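Local coordinates for protein putative oxidoreductase (Staphylococcus aureus subsp. aureus, PDB 3IV4) that is probably a thiol-disulfide oxidoreductase of the thioredoxin superfamily, related to the monothiol bacilliredoxin BrxC, at residues K25-S33 against H80-N90. Residues are numbered along the deposited sequence; the frame is centred on the assembly and turned at random. Where two conformers were deposited one is given.
Sequences KYVFVLKHS and HESPQAFYFVN
Three groups grip the ammonium of K31. Its NZ donates to H80 ND1 at 2.9 Å, lying in the plane of the imidazole, so the ring offers its edge to the lysine; it also donates to a water 2.8 Å away and to S69 O of helix 66-76. The water in turn donates to Q84 OE1, 2.7 Å from it, tying the lysine to the glutamine whose chain runs alongside. The K31 chain is extended beyond CG, which carries NZ past Q84 to the histidine. The amide of Q84 is held at both ends, NE2 by K79 O and OE1 by the water, with a weak bond from E81 N as well. Strands 26-32 and 84-89 run antiparallel at the centre of a thioredoxin-fold sheet, K31, V29 and V27 making the hydrogen-bonded pairs with Q84, F86 and F88. F88 N reaches V27 O at 2.7 Å in an almost straight bond. A cis peptide bond precedes P83, as in the cis-proline loop of thioredoxins, and just before it S82 OG shares a hydrogen bond of 2.8 Å with S33 OG in one of the two conformers of S33. On the sheet face bearing F28 and Y87 their rings form an offset stack, planes 17° apart and centroids separated by 4.1 Å. The trans chi1 of Y87 (-176°) swings its ring against F28, placing CD1 over the centre of the phenylalanine ring, while F49 meets that phenylalanine edge-to-face. The opposite face carries F86 and F88; F86 packs on I72 and T76 of helix 66-76, and F88 meets F17 edge-to-face. At the far end, N90 N donates to K25 O at 2.7 Å.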
loop_
_atom_site.group_PDB
_atom_site.type_symbol
_atom_site.label_atom_id
_atom_site.label_comp_id
_atom_site.label_asym_id
_atom_site.label_seq_id
_atom_site.Cartn_x
_atom_site.Cartn_y
_atom_site.Cartn_z
ATOM N N LYS A 25 8.647 -8.717 -7.750
ATOM C CA LYS A 25 9.303 -9.351 -6.606
ATOM C C LYS A 25 8.988 -8.588 -5.324
ATOM O O LYS A 25 8.613 -9.178 -4.313
ATOM C CB LYS A 25 10.823 -9.425 -6.801
ATOM C CG LYS A 25 11.571 -9.876 -5.549
ATOM C CD LYS A 25 13.055 -10.084 -5.825
ATOM C CE LYS A 25 13.702 -10.957 -4.757
ATOM N NZ LYS A 25 13.348 -12.391 -4.924
ATOM N N TYR A 26 9.116 -7.271 -5.397
ATOM C CA TYR A 26 8.982 -6.395 -4.234
ATOM C C TYR A 26 7.850 -5.425 -4.473
ATOM O O TYR A 26 7.921 -4.607 -5.397
ATOM C CB TYR A 26 10.283 -5.603 -4.059
ATOM C CG TYR A 26 11.459 -6.455 -3.661
ATOM C CD1 TYR A 26 11.395 -7.224 -2.504
ATOM C CD2 TYR A 26 12.627 -6.487 -4.417
ATOM C CE1 TYR A 26 12.437 -8.004 -2.100
ATOM C CE2 TYR A 26 13.714 -7.289 -4.004
ATOM C CZ TYR A 26 13.588 -8.042 -2.838
ATOM O OH TYR A 26 14.595 -8.857 -2.361
ATOM N N VAL A 27 6.807 -5.502 -3.640
ATOM C CA VAL A 27 5.568 -4.729 -3.840
ATOM C C VAL A 27 5.043 -4.119 -2.541
ATOM O O VAL A 27 4.800 -4.845 -1.574
ATOM C CB VAL A 27 4.452 -5.642 -4.410
ATOM C CG1 VAL A 27 3.104 -4.924 -4.437
ATOM C CG2 VAL A 27 4.808 -6.120 -5.791
ATOM N N PHE A 28 4.853 -2.795 -2.515
ATOM C CA PHE A 28 4.152 -2.159 -1.413
ATOM C C PHE A 28 2.734 -1.861 -1.857
ATOM O O PHE A 28 2.520 -1.436 -2.997
ATOM C CB PHE A 28 4.835 -0.836 -1.024
ATOM C CG PHE A 28 6.106 -1.004 -0.236
ATOM C CD1 PHE A 28 6.068 -1.108 1.156
ATOM C CD2 PHE A 28 7.346 -1.025 -0.879
ATOM C CE1 PHE A 28 7.252 -1.239 1.912
ATOM C CE2 PHE A 28 8.536 -1.166 -0.134
ATOM C CZ PHE A 28 8.481 -1.259 1.258
ATOM N N VAL A 29 1.782 -2.074 -0.954
ATOM C CA VAL A 29 0.355 -1.829 -1.209
ATOM C C VAL A 29 -0.218 -1.039 -0.030
ATOM O O VAL A 29 -0.026 -1.429 1.125
ATOM C CB VAL A 29 -0.434 -3.159 -1.349
ATOM C CG1 VAL A 29 -1.924 -2.882 -1.577
ATOM C CG2 VAL A 29 0.138 -4.001 -2.499
ATOM N N LEU A 30 -0.941 0.038 -0.326
ATOM C CA LEU A 30 -1.538 0.880 0.695
ATOM C C LEU A 30 -3.060 0.853 0.617
ATOM O O LEU A 30 -3.618 1.156 -0.431
ATOM C CB LEU A 30 -1.067 2.322 0.489
ATOM C CG LEU A 30 -1.677 3.383 1.394
ATOM C CD1 LEU A 30 -1.203 3.223 2.834
ATOM C CD2 LEU A 30 -1.413 4.790 0.858
ATOM N N LYS A 31 -3.708 0.531 1.730
ATOM C CA LYS A 31 -5.132 0.782 1.900
ATOM C C LYS A 31 -5.313 2.244 2.290
ATOM O O LYS A 31 -4.768 2.691 3.310
ATOM C CB LYS A 31 -5.725 -0.102 3.002
ATOM C CG LYS A 31 -5.742 -1.577 2.704
ATOM C CD LYS A 31 -6.591 -2.281 3.767
ATOM C CE LYS A 31 -6.731 -3.777 3.490
ATOM N NZ LYS A 31 -7.719 -4.375 4.459
ATOM N N HIS A 32 -6.100 2.971 1.506
ATOM C CA HIS A 32 -6.274 4.415 1.687
ATOM C C HIS A 32 -7.758 4.773 1.837
ATOM O O HIS A 32 -8.599 4.217 1.132
ATOM C CB HIS A 32 -5.644 5.128 0.476
ATOM C CG HIS A 32 -5.847 6.612 0.445
ATOM N ND1 HIS A 32 -5.448 7.449 1.469
ATOM C CD2 HIS A 32 -6.361 7.416 -0.518
ATOM C CE1 HIS A 32 -5.725 8.703 1.144
ATOM N NE2 HIS A 32 -6.276 8.709 -0.058
ATOM N N SER A 33 -8.070 5.686 2.759
ATOM C CA SER A 33 -9.429 6.246 2.880
ATOM C C SER A 33 -9.466 7.639 2.268
ATOM O O SER A 33 -8.542 8.425 2.466
ATOM C CB SER A 33 -9.870 6.317 4.345
ATOM O OG SER A 33 -10.101 5.027 4.878
ATOM N N HIS A 80 -8.436 -5.510 9.141
ATOM C CA HIS A 80 -8.483 -4.285 8.385
ATOM C C HIS A 80 -8.251 -3.019 9.219
ATOM O O HIS A 80 -8.842 -2.850 10.286
ATOM C CB HIS A 80 -9.827 -4.175 7.679
ATOM C CG HIS A 80 -10.026 -2.847 7.037
ATOM N ND1 HIS A 80 -9.393 -2.508 5.863
ATOM C CD2 HIS A 80 -10.715 -1.750 7.431
ATOM C CE1 HIS A 80 -9.715 -1.269 5.537
ATOM N NE2 HIS A 80 -10.510 -0.784 6.475
ATOM N N GLU A 81 -7.401 -2.123 8.714
ATOM C CA GLU A 81 -7.292 -0.751 9.223
ATOM C C GLU A 81 -7.185 0.137 8.008
ATOM O O GLU A 81 -6.864 -0.329 6.912
ATOM C CB GLU A 81 -6.032 -0.526 10.071
ATOM C CG GLU A 81 -5.872 -1.458 11.258
ATOM C CD GLU A 81 -6.737 -1.092 12.447
ATOM O OE1 GLU A 81 -7.416 -0.036 12.442
ATOM O OE2 GLU A 81 -6.719 -1.886 13.407
ATOM N N SER A 82 -7.412 1.430 8.216
ATOM C CA SER A 82 -7.091 2.402 7.187
ATOM C C SER A 82 -6.577 3.683 7.841
ATOM O O SER A 82 -7.182 4.185 8.795
ATOM C CB SER A 82 -8.283 2.661 6.279
ATOM O OG SER A 82 -7.858 3.391 5.149
ATOM N N PRO A 83 -5.439 4.205 7.365
ATOM C CA PRO A 83 -4.594 3.674 6.306
ATOM C C PRO A 83 -3.805 2.465 6.811
ATOM O O PRO A 83 -3.518 2.365 7.997
ATOM C CB PRO A 83 -3.648 4.837 6.014
ATOM C CG PRO A 83 -3.501 5.529 7.316
ATOM C CD PRO A 83 -4.858 5.422 7.967
ATOM N N GLN A 84 -3.407 1.589 5.897
ATOM C CA GLN A 84 -2.681 0.379 6.271
ATOM C C GLN A 84 -1.777 0.009 5.124
ATOM O O GLN A 84 -2.230 -0.089 3.988
ATOM C CB GLN A 84 -3.674 -0.738 6.566
ATOM C CG GLN A 84 -3.047 -1.997 7.124
ATOM C CD GLN A 84 -4.135 -2.992 7.551
ATOM O OE1 GLN A 84 -5.067 -3.274 6.786
ATOM N NE2 GLN A 84 -4.040 -3.489 8.787
ATOM N N ALA A 85 -0.499 -0.215 5.404
ATOM C CA ALA A 85 0.439 -0.495 4.327
ATOM C C ALA A 85 1.033 -1.874 4.509
ATOM O O ALA A 85 1.231 -2.321 5.645
ATOM C CB ALA A 85 1.546 0.568 4.291
ATOM N N PHE A 86 1.296 -2.535 3.385
ATOM C CA PHE A 86 1.822 -3.896 3.372
ATOM C C PHE A 86 3.003 -3.949 2.420
ATOM O O PHE A 86 3.044 -3.235 1.426
ATOM C CB PHE A 86 0.770 -4.857 2.808
ATOM C CG PHE A 86 -0.419 -5.030 3.676
ATOM C CD1 PHE A 86 -0.430 -6.028 4.650
ATOM C CD2 PHE A 86 -1.541 -4.195 3.547
ATOM C CE1 PHE A 86 -1.537 -6.200 5.480
ATOM C CE2 PHE A 86 -2.640 -4.368 4.366
ATOM C CZ PHE A 86 -2.635 -5.368 5.335
ATOM N N TYR A 87 3.942 -4.829 2.737
ATOM C CA TYR A 87 5.085 -5.099 1.872
ATOM C C TYR A 87 5.095 -6.575 1.553
ATOM O O TYR A 87 5.115 -7.421 2.471
ATOM C CB TYR A 87 6.376 -4.700 2.568
ATOM C CG TYR A 87 7.648 -4.835 1.750
ATOM C CD1 TYR A 87 7.705 -4.430 0.411
ATOM C CD2 TYR A 87 8.802 -5.337 2.339
ATOM C CE1 TYR A 87 8.902 -4.542 -0.329
ATOM C CE2 TYR A 87 9.997 -5.443 1.622
ATOM C CZ TYR A 87 10.038 -5.048 0.290
ATOM O OH TYR A 87 11.243 -5.167 -0.408
ATOM N N PHE A 88 5.047 -6.867 0.255
ATOM C CA PHE A 88 5.096 -8.246 -0.263
ATOM C C PHE A 88 6.403 -8.536 -0.974
ATOM O O PHE A 88 6.853 -7.762 -1.821
ATOM C CB PHE A 88 3.938 -8.513 -1.239
ATOM C CG PHE A 88 2.590 -8.412 -0.605
ATOM C CD1 PHE A 88 1.971 -9.537 -0.055
ATOM C CD2 PHE A 88 1.948 -7.174 -0.506
ATOM C CE1 PHE A 88 0.716 -9.433 0.563
ATOM C CE2 PHE A 88 0.691 -7.064 0.110
ATOM C CZ PHE A 88 0.073 -8.180 0.639
ATOM N N VAL A 89 7.013 -9.652 -0.589
ATOM C CA VAL A 89 8.250 -10.100 -1.221
ATOM C C VAL A 89 7.944 -11.460 -1.828
ATOM O O VAL A 89 7.567 -12.380 -1.119
ATOM C CB VAL A 89 9.414 -10.201 -0.205
ATOM C CG1 VAL A 89 10.636 -10.841 -0.859
ATOM C CG2 VAL A 89 9.754 -8.822 0.350
ATOM N N ASN A 90 8.092 -11.574 -3.152
ATOM C CA ASN A 90 7.674 -12.782 -3.879
ATOM C C ASN A 90 6.278 -13.279 -3.482
ATOM O O ASN A 90 6.060 -14.483 -3.272
ATOM C CB ASN A 90 8.693 -13.904 -3.681
ATOM C CG ASN A 90 9.987 -13.649 -4.413
ATOM O OD1 ASN A 90 11.021 -13.409 -3.800
ATOM N ND2 ASN A 90 9.932 -13.700 -5.727
HETATM O O HOH W 1 -6.095 -5.725 6.352
#